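TRNA dimethylallyltransferase (Bacillus halodurans, PDB 3EXA) probably transfers a dimethylallyl group onto the adenine at position 37 of tRNAs that read codons beginning with uridine. Local coordinates at residues 45-50 and 241-246. Sequence-based numbering, arbitrary orientation.
Sequences IGTAKI and IGYKEM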
loop_
_atom_site.group_PDB
_atom_site.type_symbol
_atom_site.label_atom_id
_atom_site.label_comp_id
_atom_site.label_asym_id
_atom_site.label_seq_id
_atom_site.Cartn_x
_atom_site.Cartn_y
_atom_site.Cartn_z
ATOM N N ILE A 45 -30.422 -23.631 5.576
ATOM C CA ILE A 45 -30.824 -24.469 4.457
ATOM C C ILE A 45 -29.958 -24.290 3.227
ATOM O O ILE A 45 -29.342 -25.241 2.753
ATOM C CB ILE A 45 -32.272 -24.198 4.079
ATOM C CG1 ILE A 45 -33.166 -24.496 5.282
ATOM C CG2 ILE A 45 -32.654 -25.038 2.884
ATOM C CD1 ILE A 45 -34.563 -23.969 5.155
ATOM N N GLY A 46 -29.901 -23.070 2.710
ATOM C CA GLY A 46 -29.103 -22.819 1.519
ATOM C C GLY A 46 -27.636 -23.189 1.648
ATOM O O GLY A 46 -26.960 -23.400 0.648
ATOM N N THR A 47 -27.126 -23.281 2.867
ATOM C CA THR A 47 -25.719 -23.607 3.013
ATOM C C THR A 47 -25.466 -25.033 3.487
ATOM O O THR A 47 -24.323 -25.404 3.766
ATOM C CB THR A 47 -25.022 -22.627 3.969
ATOM O OG1 THR A 47 -25.406 -22.912 5.317
ATOM C CG2 THR A 47 -25.421 -21.197 3.638
ATOM N N ALA A 48 -26.526 -25.837 3.563
ATOM C CA ALA A 48 -26.406 -27.224 4.008
ATOM C C ALA A 48 -25.612 -27.277 5.306
ATOM O O ALA A 48 -24.702 -28.098 5.464
ATOM C CB ALA A 48 -25.719 -28.066 2.939
ATOM N N LYS A 49 -25.965 -26.385 6.228
ATOM C CA LYS A 49 -25.300 -26.291 7.522
ATOM C C LYS A 49 -25.439 -27.591 8.307
ATOM O O LYS A 49 -26.510 -28.205 8.339
ATOM C CB LYS A 49 -25.889 -25.123 8.320
ATOM C CG LYS A 49 -25.056 -24.698 9.516
ATOM C CD LYS A 49 -25.519 -23.351 10.070
ATOM C CE LYS A 49 -25.231 -22.209 9.102
ATOM N NZ LYS A 49 -25.876 -20.939 9.526
ATOM N N ILE A 50 -24.346 -28.010 8.939
ATOM C CA ILE A 50 -24.356 -29.232 9.732
ATOM C C ILE A 50 -25.238 -29.049 10.963
ATOM O O ILE A 50 -25.240 -27.990 11.585
ATOM C CB ILE A 50 -22.933 -29.622 10.206
ATOM C CG1 ILE A 50 -23.016 -30.865 11.099
ATOM C CG2 ILE A 50 -22.303 -28.476 10.986
ATOM C CD1 ILE A 50 -21.677 -31.453 11.471
ATOM N N ILE A 241 -23.486 -19.144 -4.463
ATOM C CA ILE A 241 -24.026 -20.040 -5.472
ATOM C C ILE A 241 -25.130 -20.969 -4.946
ATOM O O ILE A 241 -25.089 -22.185 -5.150
ATOM C CB ILE A 241 -22.876 -20.874 -6.084
ATOM C CG1 ILE A 241 -23.385 -21.704 -7.253
ATOM C CG2 ILE A 241 -22.247 -21.755 -5.017
ATOM C CD1 ILE A 241 -22.280 -22.414 -7.996
ATOM N N GLY A 242 -26.111 -20.358 -4.285
ATOM C CA GLY A 242 -27.252 -21.050 -3.708
ATOM C C GLY A 242 -28.304 -20.070 -3.188
ATOM O O GLY A 242 -29.366 -20.487 -2.729
ATOM N N TYR A 243 -28.010 -18.769 -3.230
ATOM C CA TYR A 243 -28.961 -17.730 -2.808
ATOM C C TYR A 243 -29.155 -16.750 -3.969
ATOM O O TYR A 243 -30.188 -16.095 -4.076
ATOM C CB TYR A 243 -28.467 -16.940 -1.572
ATOM C CG TYR A 243 -28.495 -17.714 -0.266
ATOM C CD1 TYR A 243 -27.449 -18.561 0.074
ATOM C CD2 TYR A 243 -29.607 -17.669 0.578
ATOM C CE1 TYR A 243 -27.500 -19.361 1.210
ATOM C CE2 TYR A 243 -29.680 -18.465 1.724
ATOM C CZ TYR A 243 -28.617 -19.317 2.028
ATOM O OH TYR A 243 -28.681 -20.165 3.111
ATOM N N LYS A 244 -28.153 -16.651 -4.839
ATOM C CA LYS A 244 -28.245 -15.741 -5.970
ATOM C C LYS A 244 -29.322 -16.192 -6.960
ATOM O O LYS A 244 -30.043 -15.367 -7.499
ATOM C CB LYS A 244 -26.883 -15.590 -6.670
ATOM C CG LYS A 244 -26.431 -16.773 -7.490
ATOM C CD LYS A 244 -25.087 -16.518 -8.185
ATOM C CE LYS A 244 -24.574 -17.840 -8.779
ATOM N NZ LYS A 244 -23.283 -17.742 -9.520
ATOM N N GLU A 245 -29.461 -17.493 -7.177
ATOM C CA GLU A 245 -30.476 -17.968 -8.104
ATOM C C GLU A 245 -31.865 -17.561 -7.631
ATOM O O GLU A 245 -32.703 -17.119 -8.424
ATOM C CB GLU A 245 -30.410 -19.477 -8.250
ATOM C CG GLU A 245 -29.100 -19.983 -8.830
ATOM C CD GLU A 245 -27.990 -20.117 -7.807
ATOM O OE1 GLU A 245 -28.275 -20.123 -6.582
ATOM O OE2 GLU A 245 -26.820 -20.243 -8.235
HETATM N N MSE A 246 -32.118 -17.705 -6.339
HETATM C CA MSE A 246 -33.413 -17.319 -5.806
HETATM C C MSE A 246 -33.601 -15.803 -5.952
HETATM O O MSE A 246 -34.699 -15.332 -6.245
HETATM C CB MSE A 246 -33.539 -17.745 -4.340
HETATM C CG MSE A 246 -33.572 -19.255 -4.145
HETATM SE SE MSE A 246 -34.985 -20.153 -5.180
HETATM C CE MSE A 246 -33.858 -21.058 -6.491
#
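The outer end of the Y243 ring overlaps the backbone of G46 in the type I turn that runs from I45 to A48. Y243 OH lies 3.1 Å from G46 CA, and Y243 CZ 3.6 Å from the same atom. Having no side chain, G46 lets the phenol come this close to the turn. T47 adds its methyl at the ring edge, near the ring plane, with CG2 3.7 Å from Y243 CE1. The T47 rotamer (chi1 74°) sets CG2 anti to the carbonyl carbon, where the methyl meets the tyrosine, while OG1 hydrogen-bonds to M43 O. E223 ties both sides together, its OE1 hydrogen-bonded to Y243 OH and G46 N and its OE2 to I45 N. A leucine in place of Y243 would probably leave E223 without its phenolic partner and open a gap against G46 and the T47 methyl. Y243 is the N-cap residue of helix 244-251, within a region that probably contacts the substrate tRNA. The contact thus joins the start of that helix to the loop between strand 29-33 and helix 52-55, with helix 220-229 supplying E223 and packing L227 against the tyrosine.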